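Local coordinates for Two-component system sensor histidine kinase (Bacteroides thetaiotaomicron, PDB 3OTT), which probably senses saccharides through this extracellular beta-propeller and beta-sandwich region and, as a membrane sensor histidine kinase, relays the signal by phosphorylation to regulate transcription, at residues L17-S22 against G42-D47; N165-Y170 against I180-H185; Q385-T390 against K448-T453; W580-D583 against D588-Q591. All blocks are in the same frame, centred on the assembly; numbering follows the deposited sequence.

Contact 1 of 4, residues L17-S22 against G42-D47; sequences LGAEAS and GLFSYD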
loop_
_atom_site.group_PDB
_atom_site.type_symbol
_atom_site.label_atom_id
_atom_site.label_comp_id
_atom_site.label_asym_id
_atom_site.label_seq_id
_atom_site.Cartn_x
_atom_site.Cartn_y
_atom_site.Cartn_z
ATOM N N LEU B 17 -9.863 -34.146 16.481
ATOM C CA LEU B 17 -10.945 -33.374 17.022
ATOM C C LEU B 17 -11.755 -34.225 17.985
ATOM O O LEU B 17 -11.802 -35.446 17.855
ATOM C CB LEU B 17 -11.855 -32.873 15.892
ATOM C CG LEU B 17 -11.178 -32.058 14.795
ATOM C CD1 LEU B 17 -12.138 -31.830 13.649
ATOM C CD2 LEU B 17 -10.605 -30.746 15.314
ATOM N N GLY B 18 -12.436 -33.582 18.925
ATOM C CA GLY B 18 -13.327 -34.328 19.821
ATOM C C GLY B 18 -14.661 -34.586 19.146
ATOM O O GLY B 18 -14.779 -34.429 17.927
ATOM N N ALA B 19 -15.646 -34.987 19.939
ATOM C CA ALA B 19 -17.028 -35.123 19.506
ATOM C C ALA B 19 -17.274 -36.026 18.269
ATOM O O ALA B 19 -18.173 -35.717 17.468
ATOM C CB ALA B 19 -17.653 -33.695 19.289
ATOM N N GLU B 20 -16.495 -37.105 18.118
ATOM C CA GLU B 20 -16.516 -37.986 16.916
ATOM C C GLU B 20 -16.363 -37.326 15.513
ATOM O O GLU B 20 -16.552 -37.983 14.470
ATOM C CB GLU B 20 -17.710 -38.956 16.894
ATOM C CG GLU B 20 -17.489 -40.181 15.897
ATOM C CD GLU B 20 -17.109 -41.547 16.581
ATOM O OE1 GLU B 20 -17.365 -41.752 17.805
ATOM O OE2 GLU B 20 -16.566 -42.434 15.866
ATOM N N ALA B 21 -16.009 -36.053 15.493
ATOM C CA ALA B 21 -15.670 -35.416 14.255
ATOM C C ALA B 21 -14.329 -36.039 13.821
ATOM O O ALA B 21 -13.466 -36.285 14.633
ATOM C CB ALA B 21 -15.538 -33.951 14.476
ATOM N N SER B 22 -14.149 -36.349 12.565
ATOM C CA SER B 22 -12.833 -36.806 12.162
ATOM C C SER B 22 -12.482 -36.293 10.792
ATOM O O SER B 22 -11.303 -36.254 10.473
ATOM C CB SER B 22 -12.700 -38.318 12.261
ATOM O OG SER B 22 -13.720 -38.966 11.534
ATOM N N GLY B 42 -19.450 -30.132 12.590
ATOM C CA GLY B 42 -19.694 -28.731 12.867
ATOM C C GLY B 42 -18.410 -27.990 13.054
ATOM O O GLY B 42 -17.329 -28.499 12.733
ATOM N N LEU B 43 -18.509 -26.810 13.624
ATOM C CA LEU B 43 -17.408 -25.870 13.608
ATOM C C LEU B 43 -16.544 -26.040 14.865
ATOM O O LEU B 43 -17.101 -26.173 15.942
ATOM C CB LEU B 43 -17.999 -24.451 13.531
ATOM C CG LEU B 43 -17.024 -23.283 13.813
ATOM C CD1 LEU B 43 -16.077 -23.136 12.610
ATOM C CD2 LEU B 43 -17.715 -21.951 14.139
ATOM N N PHE B 44 -15.206 -26.047 14.726
ATOM C CA PHE B 44 -14.244 -26.059 15.849
ATOM C C PHE B 44 -13.268 -24.861 15.744
ATOM O O PHE B 44 -13.153 -24.226 14.654
ATOM C CB PHE B 44 -13.349 -27.326 15.870
ATOM C CG PHE B 44 -14.042 -28.602 16.349
ATOM C CD1 PHE B 44 -14.850 -29.325 15.482
ATOM C CD2 PHE B 44 -13.807 -29.103 17.631
ATOM C CE1 PHE B 44 -15.453 -30.484 15.880
ATOM C CE2 PHE B 44 -14.414 -30.295 18.071
ATOM C CZ PHE B 44 -15.240 -30.982 17.173
ATOM N N SER B 45 -12.527 -24.613 16.848
ATOM C CA SER B 45 -11.395 -23.725 16.835
ATOM C C SER B 45 -10.220 -24.420 17.464
ATOM O O SER B 45 -10.378 -25.353 18.237
ATOM C CB SER B 45 -11.715 -22.442 17.605
ATOM O OG SER B 45 -12.069 -22.715 19.001
ATOM N N TYR B 46 -9.023 -23.928 17.166
ATOM C CA TYR B 46 -7.808 -24.522 17.682
ATOM C C TYR B 46 -6.877 -23.408 18.066
ATOM O O TYR B 46 -6.555 -22.550 17.222
ATOM C CB TYR B 46 -7.131 -25.387 16.634
ATOM C CG TYR B 46 -5.847 -26.048 17.109
ATOM C CD1 TYR B 46 -5.829 -26.850 18.238
ATOM C CD2 TYR B 46 -4.670 -25.889 16.410
ATOM C CE1 TYR B 46 -4.704 -27.472 18.652
ATOM C CE2 TYR B 46 -3.526 -26.491 16.823
ATOM C CZ TYR B 46 -3.537 -27.291 17.939
ATOM O OH TYR B 46 -2.364 -27.914 18.352
ATOM N N ASP B 47 -6.426 -23.402 19.313
ATOM C CA ASP B 47 -5.590 -22.282 19.753
ATOM C C ASP B 47 -4.127 -22.663 19.881
ATOM O O ASP B 47 -3.350 -21.917 20.489
ATOM C CB ASP B 47 -6.091 -21.749 21.110
ATOM C CG ASP B 47 -5.972 -22.793 22.252
ATOM O OD1 ASP B 47 -5.433 -23.908 21.994
ATOM O OD2 ASP B 47 -6.376 -22.472 23.413
#
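Phe44 reaches from its strand into the curl of residues 17-21 and meets four of them. From CB the ring points into that curl, CG standing anti to the carbonyl carbon (chi1 -75°). At the root of the ring, CG lies 4.2 Å from Leu17 CD2, and CD1 has Leu17 CD1 beside it. Further out, CE1 touches Ala21 CB at 3.7 Å, while on the other flank CE2 approaches Gly18 N at 3.9 Å. The far atom CZ comes within 3.6 Å of Gly18 O, obliquely to the ring, and Ala19 CB sits at the edge there. One face is taken by Leu17 CB, which lies over it but offset toward the rim, a CH-pi contact. The loop is kept curled by a type I' turn, in which Ala21 N donates to Gly18 O over 3.2 Å. A serine in place of Phe44 would probably open a gap inside the curl and leave Leu17 and Ala21 without their apolar partner. Strand 42-46 is third of four in its antiparallel sheet, and residues 17-22 lead into the first from strand 13-15: the packing of a connecting loop on a beta-propeller blade.

Contact 2 of 4, residues N165-Y170 against I180-H185; sequences NGLCRY and IPLPVH
Leu167 and Ile180 meet at the outer edge of a four-stranded propeller blade, where strand 166-171 is followed by the outermost strand, 176-180, and the chain then leaves toward the next blade. Two polar links join the backbones. Ile180 N donates to Leu167 O over 2.8 Å, with an N-H...O angle of 156°. The second link runs through a water that bridges the two backbones: Leu167 N donates to it and it donates to Ile180 O, just before Pro181, whose ring nitrogen has no hydrogen to offer.

The apolar contacts lie on one face of the sheet. The side chains of Leu167 and Ile180 run side by side in the same direction, with Leu167 CD2 3.9 Å from Ile180 CD1 and 4.0 Å from Ile180 CB. Leu167 has CG anti to the backbone N (chi1 -176°), which brings CD2 against this isoleucine. Leu182 adds a looser touch, its CD1 lying 4.3 Å from Leu167 CB. Arg169 joins through its aliphatic root alone, since its guanidinium group turns to a salt bridge with Glu178 and a hydrogen bond with Tyr160. That root is CB of Arg169, and it rests 4.1 Å from Ile180 CD1.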
loop_
_atom_site.group_PDB
_atom_site.type_symbol
_atom_site.label_atom_id
_atom_site.label_comp_id
_atom_site.label_asym_id
_atom_site.label_seq_id
_atom_site.Cartn_x
_atom_site.Cartn_y
_atom_site.Cartn_z
ATOM N N ASN B 165 -19.435 -30.500 -14.938
ATOM C CA ASN B 165 -18.989 -30.704 -16.303
ATOM C C ASN B 165 -18.152 -29.533 -16.829
ATOM O O ASN B 165 -18.484 -28.892 -17.842
ATOM C CB ASN B 165 -20.169 -31.073 -17.258
ATOM C CG ASN B 165 -19.672 -31.543 -18.655
ATOM O OD1 ASN B 165 -18.643 -32.250 -18.781
ATOM N ND2 ASN B 165 -20.391 -31.135 -19.698
ATOM N N GLY B 166 -17.054 -29.252 -16.160
ATOM C CA GLY B 166 -16.064 -28.352 -16.773
ATOM C C GLY B 166 -15.945 -26.957 -16.186
ATOM O O GLY B 166 -16.614 -26.599 -15.192
ATOM N N LEU B 167 -15.088 -26.167 -16.823
ATOM C CA LEU B 167 -14.715 -24.863 -16.344
ATOM C C LEU B 167 -15.262 -23.777 -17.241
ATOM O O LEU B 167 -15.252 -23.883 -18.473
ATOM C CB LEU B 167 -13.210 -24.773 -16.337
ATOM C CG LEU B 167 -12.559 -23.508 -15.781
ATOM C CD1 LEU B 167 -12.733 -23.367 -14.279
ATOM C CD2 LEU B 167 -11.094 -23.550 -16.181
ATOM N N CYS B 168 -15.694 -22.700 -16.620
ATOM C CA CYS B 168 -16.133 -21.581 -17.338
ATOM C C CYS B 168 -15.774 -20.329 -16.562
ATOM O O CYS B 168 -15.300 -20.392 -15.426
ATOM C CB CYS B 168 -17.613 -21.702 -17.564
ATOM S SG CYS B 168 -18.613 -21.515 -16.123
ATOM N N ARG B 169 -16.014 -19.191 -17.191
ATOM C CA ARG B 169 -15.599 -17.916 -16.683
ATOM C C ARG B 169 -16.700 -16.889 -16.848
ATOM O O ARG B 169 -17.219 -16.706 -17.944
ATOM C CB ARG B 169 -14.356 -17.434 -17.424
ATOM C CG ARG B 169 -13.951 -16.047 -16.979
ATOM C CD ARG B 169 -12.627 -15.598 -17.570
ATOM N NE ARG B 169 -12.568 -15.679 -19.025
ATOM C CZ ARG B 169 -11.431 -15.755 -19.711
ATOM N NH1 ARG B 169 -10.254 -15.765 -19.080
ATOM N NH2 ARG B 169 -11.475 -15.847 -21.023
ATOM N N TYR B 170 -17.026 -16.159 -15.787
ATOM C CA TYR B 170 -18.103 -15.166 -15.905
ATOM C C TYR B 170 -17.812 -13.999 -16.856
ATOM O O TYR B 170 -16.706 -13.437 -16.858
ATOM C CB TYR B 170 -18.375 -14.589 -14.549
ATOM C CG TYR B 170 -19.572 -13.714 -14.449
ATOM C CD1 TYR B 170 -20.797 -14.091 -14.992
ATOM C CD2 TYR B 170 -19.482 -12.516 -13.770
ATOM C CE1 TYR B 170 -21.915 -13.253 -14.844
ATOM C CE2 TYR B 170 -20.577 -11.706 -13.586
ATOM C CZ TYR B 170 -21.784 -12.055 -14.121
ATOM O OH TYR B 170 -22.861 -11.200 -13.932
ATOM N N ILE B 180 -14.252 -22.979 -20.880
ATOM C CA ILE B 180 -12.810 -23.127 -21.112
ATOM C C ILE B 180 -12.534 -24.614 -21.203
ATOM O O ILE B 180 -12.512 -25.304 -20.187
ATOM C CB ILE B 180 -11.909 -22.523 -19.993
ATOM C CG1 ILE B 180 -12.096 -21.038 -19.904
ATOM C CG2 ILE B 180 -10.427 -22.808 -20.257
ATOM C CD1 ILE B 180 -11.824 -20.529 -18.493
ATOM N N PRO B 181 -12.355 -25.114 -22.429
ATOM C CA PRO B 181 -12.229 -26.538 -22.708
ATOM C C PRO B 181 -10.927 -27.069 -22.163
ATOM O O PRO B 181 -9.926 -26.377 -22.240
ATOM C CB PRO B 181 -12.200 -26.602 -24.268
ATOM C CG PRO B 181 -12.783 -25.248 -24.752
ATOM C CD PRO B 181 -12.288 -24.291 -23.660
ATOM N N LEU B 182 -10.926 -28.287 -21.646
ATOM C CA LEU B 182 -9.743 -28.803 -20.980
ATOM C C LEU B 182 -9.273 -30.021 -21.747
ATOM O O LEU B 182 -10.021 -30.965 -21.962
ATOM C CB LEU B 182 -10.020 -29.117 -19.501
ATOM C CG LEU B 182 -10.436 -27.937 -18.592
ATOM C CD1 LEU B 182 -11.098 -28.446 -17.320
ATOM C CD2 LEU B 182 -9.304 -27.016 -18.172
ATOM N N PRO B 183 -8.038 -29.985 -22.202
ATOM C CA PRO B 183 -7.528 -31.006 -23.158
ATOM C C PRO B 183 -7.174 -32.307 -22.432
ATOM O O PRO B 183 -6.365 -32.341 -21.497
ATOM C CB PRO B 183 -6.263 -30.335 -23.768
ATOM C CG PRO B 183 -5.768 -29.397 -22.678
ATOM C CD PRO B 183 -7.118 -28.846 -22.065
ATOM N N VAL B 184 -7.805 -33.378 -22.863
ATOM C CA VAL B 184 -7.723 -34.639 -22.162
ATOM C C VAL B 184 -7.463 -35.739 -23.210
ATOM O O VAL B 184 -7.742 -35.525 -24.393
ATOM C CB VAL B 184 -9.060 -34.887 -21.352
ATOM C CG1 VAL B 184 -9.216 -36.340 -21.019
ATOM C CG2 VAL B 184 -9.096 -34.025 -20.082
ATOM N N HIS B 185 -6.945 -36.882 -22.759
ATOM C CA HIS B 185 -6.767 -38.060 -23.619
ATOM C C HIS B 185 -8.038 -38.743 -24.224
ATOM O O HIS B 185 -7.970 -39.213 -25.345
ATOM C CB HIS B 185 -5.811 -39.099 -23.002
ATOM C CG HIS B 185 -5.276 -40.082 -24.014
ATOM N ND1 HIS B 185 -5.426 -41.446 -23.887
ATOM C CD2 HIS B 185 -4.668 -39.885 -25.211
ATOM C CE1 HIS B 185 -4.895 -42.045 -24.938
ATOM N NE2 HIS B 185 -4.435 -41.119 -25.758
HETATM O O HOH W 1 -13.841 -27.268 -19.070
#

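Contact 3 of 4, residues Q385-T390 against K448-T453; sequences QLWIAT and KLMQST
Trp387 and Met450 both have CG anti to the carbonyl carbon, with chi1 at -61° and -77°, and these torsions send the indole out from its strand and the thioether back from the helix, so that the two side chains cross. The methionine chain runs extended as far as SD and then bends at the last torsion, carrying CE toward Gln385. The outer corner of the six-membered ring makes the contact: CH2 lies 4.2 Å from Met450 CG, and CZ2 is equally far from Met450 SD. The sulfur stands 5.5 Å from the centroid of that ring, 72° off its normal, an oblique Met-aromatic contact. Leu449 slides past the indole in the opposite direction and brings CD2 to 4.1 Å from Trp387 CH2. Beyond the ring, Met450 CE reaches Gln385 OE1 at 4.3 Å, a van der Waals touch of a methyl group; the polar partner of this oxygen is Arg396, whose NH1 is hydrogen-bonded to it. The indole is further fixed by a bond from Trp387 NE1 to Asp381. Leu449 also packs on Tyr407 and Tyr457, from the neighbouring parallel strands 403-410 and 457-463. Helix 446-451 therefore sits across a junction between two adjacent blades of a beta-propeller.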
loop_
_atom_site.group_PDB
_atom_site.type_symbol
_atom_site.label_atom_id
_atom_site.label_comp_id
_atom_site.label_asym_id
_atom_site.label_seq_id
_atom_site.Cartn_x
_atom_site.Cartn_y
_atom_site.Cartn_z
ATOM N N GLN B 385 21.757 13.260 22.303
ATOM C CA GLN B 385 21.171 13.934 21.164
ATOM C C GLN B 385 21.397 13.041 19.909
ATOM O O GLN B 385 22.477 12.484 19.694
ATOM C CB GLN B 385 21.817 15.304 20.973
ATOM C CG GLN B 385 21.643 16.359 22.116
ATOM C CD GLN B 385 20.254 16.956 22.121
ATOM O OE1 GLN B 385 19.772 17.463 21.099
ATOM N NE2 GLN B 385 19.578 16.862 23.261
ATOM N N LEU B 386 20.373 12.955 19.067
ATOM C CA LEU B 386 20.381 12.086 17.924
ATOM C C LEU B 386 20.906 12.877 16.685
ATOM O O LEU B 386 20.307 13.882 16.319
ATOM C CB LEU B 386 18.951 11.608 17.687
ATOM C CG LEU B 386 18.741 10.352 16.808
ATOM C CD1 LEU B 386 18.841 10.662 15.392
ATOM C CD2 LEU B 386 19.719 9.229 17.134
ATOM N N TRP B 387 22.004 12.421 16.083
ATOM C CA TRP B 387 22.509 13.036 14.867
ATOM C C TRP B 387 22.430 12.115 13.609
ATOM O O TRP B 387 22.571 10.904 13.727
ATOM C CB TRP B 387 23.942 13.444 15.031
ATOM C CG TRP B 387 24.172 14.479 16.154
ATOM C CD1 TRP B 387 24.402 14.203 17.452
ATOM C CD2 TRP B 387 24.276 15.900 16.022
ATOM N NE1 TRP B 387 24.609 15.340 18.153
ATOM C CE2 TRP B 387 24.548 16.408 17.302
ATOM C CE3 TRP B 387 24.189 16.790 14.947
ATOM C CZ2 TRP B 387 24.713 17.756 17.548
ATOM C CZ3 TRP B 387 24.349 18.117 15.177
ATOM C CH2 TRP B 387 24.605 18.603 16.474
ATOM N N ILE B 388 22.209 12.687 12.420
ATOM C CA ILE B 388 22.230 11.859 11.219
ATOM C C ILE B 388 23.165 12.508 10.190
ATOM O O ILE B 388 23.250 13.767 10.117
ATOM C CB ILE B 388 20.809 11.555 10.647
ATOM C CG1 ILE B 388 20.085 12.855 10.370
ATOM C CG2 ILE B 388 19.902 10.670 11.657
ATOM C CD1 ILE B 388 18.937 12.679 9.338
ATOM N N ALA B 389 23.880 11.673 9.437
ATOM C CA ALA B 389 24.676 12.194 8.360
ATOM C C ALA B 389 23.954 11.817 7.086
ATOM O O ALA B 389 23.472 10.651 6.940
ATOM C CB ALA B 389 26.132 11.596 8.388
ATOM N N THR B 390 23.869 12.794 6.176
ATOM C CA THR B 390 23.159 12.618 4.909
ATOM C C THR B 390 23.869 13.334 3.752
ATOM O O THR B 390 24.844 14.068 4.000
ATOM C CB THR B 390 21.691 13.185 4.955
ATOM O OG1 THR B 390 21.702 14.592 4.744
ATOM C CG2 THR B 390 20.901 12.807 6.227
ATOM N N LYS B 448 28.560 25.214 20.479
ATOM C CA LYS B 448 28.505 26.385 19.627
ATOM C C LYS B 448 27.741 26.092 18.324
ATOM O O LYS B 448 26.922 26.873 17.874
ATOM C CB LYS B 448 29.918 26.978 19.410
ATOM C CG LYS B 448 30.231 28.009 20.451
ATOM C CD LYS B 448 31.707 28.211 20.708
ATOM C CE LYS B 448 32.440 28.790 19.491
ATOM N NZ LYS B 448 33.514 29.698 20.005
ATOM N N LEU B 449 27.937 24.930 17.733
ATOM C CA LEU B 449 27.124 24.670 16.565
ATOM C C LEU B 449 25.623 24.707 16.937
ATOM O O LEU B 449 24.829 25.389 16.258
ATOM C CB LEU B 449 27.506 23.337 15.938
ATOM C CG LEU B 449 26.670 22.875 14.767
ATOM C CD1 LEU B 449 26.939 23.756 13.561
ATOM C CD2 LEU B 449 26.938 21.389 14.505
ATOM N N MET B 450 25.235 23.991 18.002
ATOM C CA MET B 450 23.818 23.920 18.416
ATOM C C MET B 450 23.206 25.284 18.699
ATOM O O MET B 450 21.997 25.527 18.433
ATOM C CB MET B 450 23.654 23.022 19.644
ATOM C CG MET B 450 23.714 21.556 19.294
ATOM S SD MET B 450 23.752 20.388 20.654
ATOM C CE MET B 450 22.333 20.827 21.670
ATOM N N GLN B 451 24.042 26.187 19.207
ATOM C CA GLN B 451 23.556 27.506 19.567
ATOM C C GLN B 451 23.685 28.502 18.429
ATOM O O GLN B 451 23.107 29.563 18.490
ATOM C CB GLN B 451 24.210 28.029 20.873
ATOM C CG GLN B 451 24.163 27.035 22.031
ATOM C CD GLN B 451 22.761 26.836 22.656
ATOM O OE1 GLN B 451 22.237 27.739 23.348
ATOM N NE2 GLN B 451 22.175 25.636 22.464
ATOM N N SER B 452 24.420 28.158 17.387
ATOM C CA SER B 452 24.595 29.080 16.259
ATOM C C SER B 452 23.307 29.509 15.541
ATOM O O SER B 452 22.343 28.774 15.403
ATOM C CB SER B 452 25.569 28.540 15.205
ATOM O OG SER B 452 25.597 29.432 14.087
ATOM N N THR B 453 23.341 30.725 15.047
ATOM C CA THR B 453 22.173 31.298 14.431
ATOM C C THR B 453 22.556 31.784 13.026
ATOM O O THR B 453 21.726 32.256 12.268
ATOM C CB THR B 453 21.576 32.378 15.358
ATOM O OG1 THR B 453 20.257 32.669 14.924
ATOM C CG2 THR B 453 22.427 33.676 15.410
#

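Contact 4 of 4, residues W580-D583 against D588-Q591; sequences WIID and DARQ
A beta hairpin forms the outer edge of a propeller blade here, strand 578-583 turning back into the edge strand 589-591. Three backbone hydrogen bonds hold its antiparallel arms. Around the hydrogen-bonded pair Ile581 and Arg590, Ile581 N donates to Arg590 O over 3.0 Å, almost straight at 174°, and Arg590 N returns the bond to Ile581 O over 2.8 Å. Nearer the turn, Asp583 N donates to Asp588 O at 3.0 Å, and the same oxygen receives a CA-H...O contact from Ile582 CA at 3.2 Å.

The face bearing Trp580, Ile582, Ala589 and Gln591 supplies the side-chain packing. Ala589 CB fits between Ile582 CG1, 3.9 Å away, and Trp580 CE3, at 4.0 Å. Beyond it the indole lies beneath Gln591, whose CB is 3.6 Å from the centroid of the six-membered ring and only 4° off its normal, a CH-pi contact over the face. The extended glutamine continues across the ring, its amide plane turned just 15° from that of the indole. Replacing Trp580 with an alanine would probably leave the Gln591 chain free to swing and uncover Ala589. Buried by this packing, Trp580 NE1 has no hydrogen-bond partner in the model; the nearest atom of Gln591 is NE2, another donor, at 4.2 Å.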
loop_
_atom_site.group_PDB
_atom_site.type_symbol
_atom_site.label_atom_id
_atom_site.label_comp_id
_atom_site.label_asym_id
_atom_site.label_seq_id
_atom_site.Cartn_x
_atom_site.Cartn_y
_atom_site.Cartn_z
ATOM N N TRP B 580 28.876 -14.042 6.859
ATOM C CA TRP B 580 29.926 -14.724 7.634
ATOM C C TRP B 580 29.969 -14.231 9.073
ATOM O O TRP B 580 29.842 -13.045 9.325
ATOM C CB TRP B 580 31.305 -14.508 6.981
ATOM C CG TRP B 580 31.347 -15.074 5.602
ATOM C CD1 TRP B 580 30.699 -14.594 4.489
ATOM C CD2 TRP B 580 32.009 -16.271 5.196
ATOM N NE1 TRP B 580 30.925 -15.417 3.423
ATOM C CE2 TRP B 580 31.739 -16.448 3.823
ATOM C CE3 TRP B 580 32.809 -17.207 5.861
ATOM C CZ2 TRP B 580 32.257 -17.509 3.096
ATOM C CZ3 TRP B 580 33.324 -18.264 5.157
ATOM C CH2 TRP B 580 33.049 -18.409 3.776
ATOM N N ILE B 581 30.168 -15.159 9.989
ATOM C CA ILE B 581 30.366 -14.892 11.389
ATOM C C ILE B 581 31.805 -15.304 11.786
ATOM O O ILE B 581 32.218 -16.443 11.554
ATOM C CB ILE B 581 29.377 -15.737 12.201
ATOM C CG1 ILE B 581 27.936 -15.384 11.800
ATOM C CG2 ILE B 581 29.660 -15.616 13.749
ATOM C CD1 ILE B 581 26.835 -16.060 12.723
ATOM N N ILE B 582 32.533 -14.389 12.426
ATOM C CA ILE B 582 33.962 -14.571 12.686
ATOM C C ILE B 582 34.211 -14.381 14.158
ATOM O O ILE B 582 33.819 -13.360 14.734
ATOM C CB ILE B 582 34.804 -13.505 11.932
ATOM C CG1 ILE B 582 34.544 -13.568 10.421
ATOM C CG2 ILE B 582 36.290 -13.608 12.241
ATOM C CD1 ILE B 582 35.040 -12.277 9.704
ATOM N N ASP B 583 34.912 -15.327 14.761
ATOM C CA ASP B 583 35.124 -15.260 16.196
ATOM C C ASP B 583 36.166 -14.202 16.480
ATOM O O ASP B 583 37.200 -14.186 15.845
ATOM C CB ASP B 583 35.583 -16.612 16.747
ATOM C CG ASP B 583 35.998 -16.523 18.228
ATOM O OD1 ASP B 583 37.105 -16.024 18.548
ATOM O OD2 ASP B 583 35.187 -16.934 19.077
ATOM N N ASP B 588 38.509 -17.573 13.283
ATOM C CA ASP B 588 37.712 -18.567 12.569
ATOM C C ASP B 588 36.461 -17.914 11.924
ATOM O O ASP B 588 35.606 -17.365 12.626
ATOM C CB ASP B 588 37.220 -19.729 13.510
ATOM C CG ASP B 588 38.349 -20.648 14.009
ATOM O OD1 ASP B 588 39.494 -20.624 13.464
ATOM O OD2 ASP B 588 38.080 -21.437 14.964
ATOM N N ALA B 589 36.360 -18.011 10.603
ATOM C CA ALA B 589 35.219 -17.494 9.845
ATOM C C ALA B 589 34.254 -18.604 9.489
ATOM O O ALA B 589 34.685 -19.629 9.005
ATOM C CB ALA B 589 35.701 -16.834 8.581
ATOM N N ARG B 590 32.962 -18.416 9.710
ATOM C CA ARG B 590 32.004 -19.454 9.315
ATOM C C ARG B 590 30.878 -18.904 8.469
ATOM O O ARG B 590 30.226 -17.960 8.880
ATOM C CB ARG B 590 31.413 -20.122 10.551
ATOM C CG ARG B 590 32.283 -21.191 11.122
ATOM C CD ARG B 590 31.501 -21.939 12.198
ATOM N NE ARG B 590 32.066 -23.269 12.407
ATOM C CZ ARG B 590 31.445 -24.272 13.015
ATOM N NH1 ARG B 590 30.213 -24.115 13.501
ATOM N NH2 ARG B 590 32.064 -25.446 13.136
ATOM N N GLN B 591 30.622 -19.487 7.303
ATOM C CA GLN B 591 29.472 -19.024 6.521
ATOM C C GLN B 591 28.089 -19.487 7.044
ATOM O O GLN B 591 27.941 -20.638 7.398
ATOM C CB GLN B 591 29.617 -19.401 5.052
ATOM C CG GLN B 591 28.504 -18.795 4.220
ATOM C CD GLN B 591 28.710 -18.996 2.769
ATOM O OE1 GLN B 591 29.392 -19.929 2.360
ATOM N NE2 GLN B 591 28.132 -18.126 1.965
#

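Overall arrangement
The four contacts follow one another along the chain, none nested in or crossing another. Contact 1 encloses 19 residues, with the first two strands of the blade (24-29 and 35-39), and packs the linker from strand 13-15, which pairs with 300-303 to complete the first propeller's ring, onto the third strand. Contact 2 lies in a later blade of that propeller and closes nine residues, the turn and most of strand 176-180, where the chain leaves the blade. The chain then enters a second propeller. Contact 3 bridges 57 residues, joining neighbouring blades through helix 446-451, whereas contact 4 closes a short hairpin. Contacts 2 and 3 lie on opposite sides of the chain's centre, about 69 Å apart between centres.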